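Local coordinates for protein membrane-bound lytic murein transglycosylase (Agrobacterium tumefaciens, PDB 2PNW) that probably cleaves the glycan strands of bacterial peptidoglycan as a lytic transglycosylase of the MltA type, at residues Q77-S89 / F358-R371. Numbering follows the deposited sequence.
Sequences QFFETNSVPFRIS and FYILLPRIAAERYR
The ring of F86 sits between L362 and the segment 364-371. F86 CE2 meets L362 CD1 at 3.6 Å, and the two side chains cross at about a right angle. F86 CE1 meets Y370 CB at 3.8 Å, and R371 CG comes to the ring edge. CG of F86 lies anti to its carbonyl carbon (chi1 -69°), which carries the ring over to 364-371. Next to it, V84 CB packs on A367 CB. V84 CG2 lies over one face of the R371 guanidinium, whose NH2 forms a salt bridge with E11.

On the strand-pair face that carries P85 and R87, P85 CB is tight against L361 CD2, 3.5 Å away. Further along, R87 runs beside the Y359 ring, pointing the same way, with NE 3.7 Å from CE1 and the two planes 66° apart.

V84 to R87 and Y359 to L362 belong to an antiparallel strand pair, 83-89 with 358-363. Strand 358-363 lies in or near the 3D domain, whose family is related to the double-psi beta-barrels; the pair joins it to an early strand. V84 and L362 exchange two backbone bonds, as do F86 and I360.

Helix 72-82 leads into the first strand at S83. S83 OG donates to F79 O at 2.7 Å, and S83 N reaches that oxygen from the opposite face of its plane. Strand 8-11 pairs with 83-89, and 299-304 with 358-363.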
# COMPACT_ATOMS: atom_id res chain seq x y z
N GLN A 77 -9.42 0.66 -25.97
CA GLN A 77 -9.36 1.71 -26.98
C GLN A 77 -9.31 3.08 -26.35
O GLN A 77 -8.62 3.98 -26.84
CB GLN A 77 -10.54 1.64 -27.96
CG GLN A 77 -10.46 2.68 -29.10
CD GLN A 77 -9.28 2.45 -30.03
OE1 GLN A 77 -9.14 1.38 -30.63
NE2 GLN A 77 -8.41 3.45 -30.17
N PHE A 78 -10.03 3.26 -25.25
CA PHE A 78 -9.93 4.50 -24.51
C PHE A 78 -8.47 4.87 -24.23
O PHE A 78 -8.04 6.01 -24.48
CB PHE A 78 -10.68 4.42 -23.17
CG PHE A 78 -10.41 5.60 -22.29
CD1 PHE A 78 -11.04 6.82 -22.55
CD2 PHE A 78 -9.51 5.52 -21.22
CE1 PHE A 78 -10.77 7.96 -21.76
CE2 PHE A 78 -9.22 6.63 -20.44
CZ PHE A 78 -9.86 7.86 -20.71
N PHE A 79 -7.71 3.92 -23.69
CA PHE A 79 -6.31 4.17 -23.33
C PHE A 79 -5.42 4.38 -24.55
O PHE A 79 -4.54 5.26 -24.54
CB PHE A 79 -5.75 3.07 -22.40
CG PHE A 79 -6.38 3.08 -21.04
CD1 PHE A 79 -6.03 4.05 -20.09
CD2 PHE A 79 -7.38 2.17 -20.72
CE1 PHE A 79 -6.64 4.09 -18.83
CE2 PHE A 79 -8.01 2.21 -19.46
CZ PHE A 79 -7.64 3.18 -18.53
N GLU A 80 -5.64 3.58 -25.59
CA GLU A 80 -4.90 3.73 -26.86
C GLU A 80 -5.06 5.09 -27.49
O GLU A 80 -4.11 5.63 -28.03
CB GLU A 80 -5.28 2.63 -27.85
CG GLU A 80 -5.04 1.24 -27.29
CD GLU A 80 -5.07 0.15 -28.33
OE1 GLU A 80 -4.66 0.43 -29.49
OE2 GLU A 80 -5.49 -0.98 -27.98
N THR A 81 -6.26 5.66 -27.40
CA THR A 81 -6.57 6.98 -27.94
C THR A 81 -6.01 8.12 -27.08
O THR A 81 -5.53 9.13 -27.61
CB THR A 81 -8.11 7.15 -28.10
OG1 THR A 81 -8.59 6.20 -29.05
CG2 THR A 81 -8.49 8.56 -28.58
N ASN A 82 -6.04 7.94 -25.76
CA ASN A 82 -5.89 9.06 -24.83
C ASN A 82 -4.63 9.03 -23.96
O ASN A 82 -4.39 9.96 -23.16
CB ASN A 82 -7.15 9.18 -23.97
CG ASN A 82 -8.36 9.56 -24.79
OD1 ASN A 82 -8.36 10.59 -25.48
ND2 ASN A 82 -9.40 8.73 -24.74
N SER A 83 -3.81 8.00 -24.13
CA SER A 83 -2.56 7.91 -23.39
C SER A 83 -1.44 7.33 -24.25
O SER A 83 -1.68 6.73 -25.30
CB SER A 83 -2.76 7.07 -22.12
OG SER A 83 -2.97 5.70 -22.43
N VAL A 84 -0.20 7.52 -23.79
CA VAL A 84 0.98 7.01 -24.48
C VAL A 84 1.80 6.18 -23.50
O VAL A 84 2.15 6.68 -22.42
CB VAL A 84 1.85 8.16 -25.00
CG1 VAL A 84 3.11 7.62 -25.71
CG2 VAL A 84 1.04 9.07 -25.93
N PRO A 85 2.14 4.92 -23.86
CA PRO A 85 2.87 4.02 -22.96
C PRO A 85 4.39 4.18 -23.05
O PRO A 85 4.95 4.39 -24.15
CB PRO A 85 2.47 2.63 -23.44
CG PRO A 85 2.07 2.80 -24.90
CD PRO A 85 1.88 4.28 -25.17
N PHE A 86 5.04 4.06 -21.89
CA PHE A 86 6.49 4.17 -21.77
C PHE A 86 7.00 3.04 -20.88
O PHE A 86 6.46 2.83 -19.79
CB PHE A 86 6.87 5.49 -21.10
CG PHE A 86 6.59 6.71 -21.93
CD1 PHE A 86 7.62 7.35 -22.60
CD2 PHE A 86 5.31 7.22 -22.03
CE1 PHE A 86 7.38 8.48 -23.37
CE2 PHE A 86 5.05 8.35 -22.81
CZ PHE A 86 6.10 8.99 -23.47
N ARG A 87 8.02 2.32 -21.34
CA ARG A 87 8.68 1.32 -20.51
C ARG A 87 9.52 2.03 -19.47
O ARG A 87 10.28 2.96 -19.79
CB ARG A 87 9.59 0.43 -21.38
CG ARG A 87 10.20 -0.76 -20.64
CD ARG A 87 11.15 -1.58 -21.55
NE ARG A 87 10.38 -2.44 -22.46
CZ ARG A 87 10.28 -2.23 -23.77
NH1 ARG A 87 10.94 -1.22 -24.34
NH2 ARG A 87 9.54 -3.05 -24.52
N ILE A 88 9.38 1.63 -18.21
CA ILE A 88 10.24 2.16 -17.15
C ILE A 88 11.45 1.23 -17.01
O ILE A 88 11.29 0.02 -16.80
CB ILE A 88 9.50 2.28 -15.81
CG1 ILE A 88 8.29 3.23 -15.95
CG2 ILE A 88 10.45 2.77 -14.69
CD1 ILE A 88 7.33 3.20 -14.75
N SER A 89 12.66 1.78 -17.13
CA SER A 89 13.87 0.96 -16.98
C SER A 89 14.71 1.45 -15.81
O SER A 89 15.32 2.53 -15.90
CB SER A 89 14.70 1.00 -18.27
OG SER A 89 14.02 0.34 -19.32
N PHE A 358 7.54 -2.86 -16.04
CA PHE A 358 6.58 -1.77 -15.76
C PHE A 358 6.44 -0.84 -16.96
O PHE A 358 7.44 -0.39 -17.50
CB PHE A 358 7.09 -0.92 -14.58
CG PHE A 358 6.76 -1.49 -13.22
CD1 PHE A 358 7.04 -2.81 -12.92
CD2 PHE A 358 6.19 -0.68 -12.25
CE1 PHE A 358 6.73 -3.35 -11.66
CE2 PHE A 358 5.89 -1.18 -10.98
CZ PHE A 358 6.16 -2.52 -10.68
N TYR A 359 5.21 -0.56 -17.39
CA TYR A 359 4.98 0.44 -18.44
C TYR A 359 3.99 1.44 -17.87
O TYR A 359 2.93 1.04 -17.39
CB TYR A 359 4.39 -0.17 -19.73
CG TYR A 359 5.14 -1.35 -20.32
CD1 TYR A 359 6.02 -1.16 -21.40
CD2 TYR A 359 4.96 -2.64 -19.82
CE1 TYR A 359 6.70 -2.24 -21.95
CE2 TYR A 359 5.66 -3.73 -20.37
CZ TYR A 359 6.52 -3.52 -21.44
OH TYR A 359 7.19 -4.60 -22.01
N ILE A 360 4.30 2.73 -17.92
CA ILE A 360 3.38 3.75 -17.42
C ILE A 360 2.62 4.36 -18.62
O ILE A 360 3.20 4.53 -19.72
CB ILE A 360 4.12 4.84 -16.54
CG1 ILE A 360 3.11 5.78 -15.86
CG2 ILE A 360 5.14 5.64 -17.37
CD1 ILE A 360 3.79 6.78 -14.88
N LEU A 361 1.34 4.66 -18.43
CA LEU A 361 0.57 5.28 -19.50
C LEU A 361 0.43 6.75 -19.16
O LEU A 361 -0.20 7.10 -18.15
CB LEU A 361 -0.81 4.63 -19.66
CG LEU A 361 -0.94 3.12 -19.95
CD1 LEU A 361 -2.37 2.82 -20.40
CD2 LEU A 361 0.03 2.64 -20.99
N LEU A 362 1.03 7.61 -19.97
CA LEU A 362 0.95 9.06 -19.70
C LEU A 362 -0.17 9.70 -20.49
O LEU A 362 -0.33 9.40 -21.67
CB LEU A 362 2.27 9.77 -20.03
CG LEU A 362 3.55 9.21 -19.41
CD1 LEU A 362 4.71 10.14 -19.69
CD2 LEU A 362 3.37 9.04 -17.90
N PRO A 363 -0.93 10.61 -19.85
CA PRO A 363 -1.91 11.41 -20.56
C PRO A 363 -1.22 12.06 -21.75
O PRO A 363 -0.05 12.51 -21.64
CB PRO A 363 -2.28 12.49 -19.53
CG PRO A 363 -2.00 11.88 -18.19
CD PRO A 363 -0.86 10.94 -18.41
N ARG A 364 -1.89 12.12 -22.90
CA ARG A 364 -1.16 12.45 -24.12
C ARG A 364 -0.58 13.87 -24.19
O ARG A 364 0.48 14.04 -24.78
CB ARG A 364 -1.85 11.92 -25.41
CG ARG A 364 -2.92 12.76 -26.03
CD ARG A 364 -3.62 12.00 -27.19
NE ARG A 364 -2.70 11.53 -28.22
CZ ARG A 364 -2.26 10.27 -28.35
NH1 ARG A 364 -1.41 9.97 -29.32
NH2 ARG A 364 -2.65 9.31 -27.51
N ILE A 365 -1.19 14.84 -23.51
CA ILE A 365 -0.58 16.19 -23.40
C ILE A 365 0.72 16.19 -22.59
O ILE A 365 1.68 16.89 -22.96
CB ILE A 365 -1.53 17.30 -22.84
CG1 ILE A 365 -1.83 17.08 -21.34
CG2 ILE A 365 -2.80 17.42 -23.70
CD1 ILE A 365 -2.13 18.36 -20.52
N ALA A 366 0.76 15.41 -21.51
CA ALA A 366 1.96 15.29 -20.68
C ALA A 366 3.06 14.52 -21.38
O ALA A 366 4.24 14.75 -21.14
CB ALA A 366 1.63 14.61 -19.36
N ALA A 367 2.66 13.58 -22.23
CA ALA A 367 3.60 12.64 -22.83
C ALA A 367 4.65 13.31 -23.72
O ALA A 367 5.79 12.84 -23.81
CB ALA A 367 2.83 11.57 -23.61
N GLU A 368 4.29 14.42 -24.36
CA GLU A 368 5.18 15.05 -25.34
C GLU A 368 6.58 15.37 -24.82
O GLU A 368 7.57 15.04 -25.48
CB GLU A 368 4.54 16.29 -25.97
CG GLU A 368 3.74 15.97 -27.24
CD GLU A 368 4.61 15.53 -28.43
OE1 GLU A 368 5.84 15.80 -28.43
OE2 GLU A 368 4.04 14.93 -29.37
N ARG A 369 6.67 15.96 -23.64
CA ARG A 369 7.98 16.27 -23.07
C ARG A 369 8.85 15.05 -22.74
O ARG A 369 10.05 15.18 -22.54
CB ARG A 369 7.86 17.19 -21.85
CG ARG A 369 7.30 16.53 -20.58
CD ARG A 369 7.25 17.58 -19.47
NE ARG A 369 6.64 17.12 -18.22
CZ ARG A 369 5.33 17.11 -17.99
NH1 ARG A 369 4.87 16.68 -16.82
NH2 ARG A 369 4.49 17.52 -18.93
N TYR A 370 8.24 13.86 -22.64
CA TYR A 370 9.01 12.64 -22.41
C TYR A 370 9.44 11.99 -23.73
O TYR A 370 10.36 11.16 -23.74
CB TYR A 370 8.24 11.64 -21.54
CG TYR A 370 7.94 12.22 -20.18
CD1 TYR A 370 8.85 12.08 -19.12
CD2 TYR A 370 6.78 12.96 -19.96
CE1 TYR A 370 8.58 12.65 -17.86
CE2 TYR A 370 6.51 13.53 -18.70
CZ TYR A 370 7.40 13.37 -17.68
OH TYR A 370 7.14 13.94 -16.46
N ARG A 371 8.76 12.35 -24.81
CA ARG A 371 9.08 11.88 -26.16
C ARG A 371 10.31 12.61 -26.70
O ARG A 371 11.35 11.99 -26.95
CB ARG A 371 7.90 12.14 -27.10
CG ARG A 371 6.67 11.32 -26.80
CD ARG A 371 5.50 11.75 -27.68
NE ARG A 371 4.92 10.60 -28.37
CZ ARG A 371 3.66 10.51 -28.77
NH1 ARG A 371 2.79 11.49 -28.55
NH2 ARG A 371 3.26 9.41 -29.39
O HOH W 1 -5.22 12.51 -22.77
O HOH W 2 10.25 -2.41 -15.96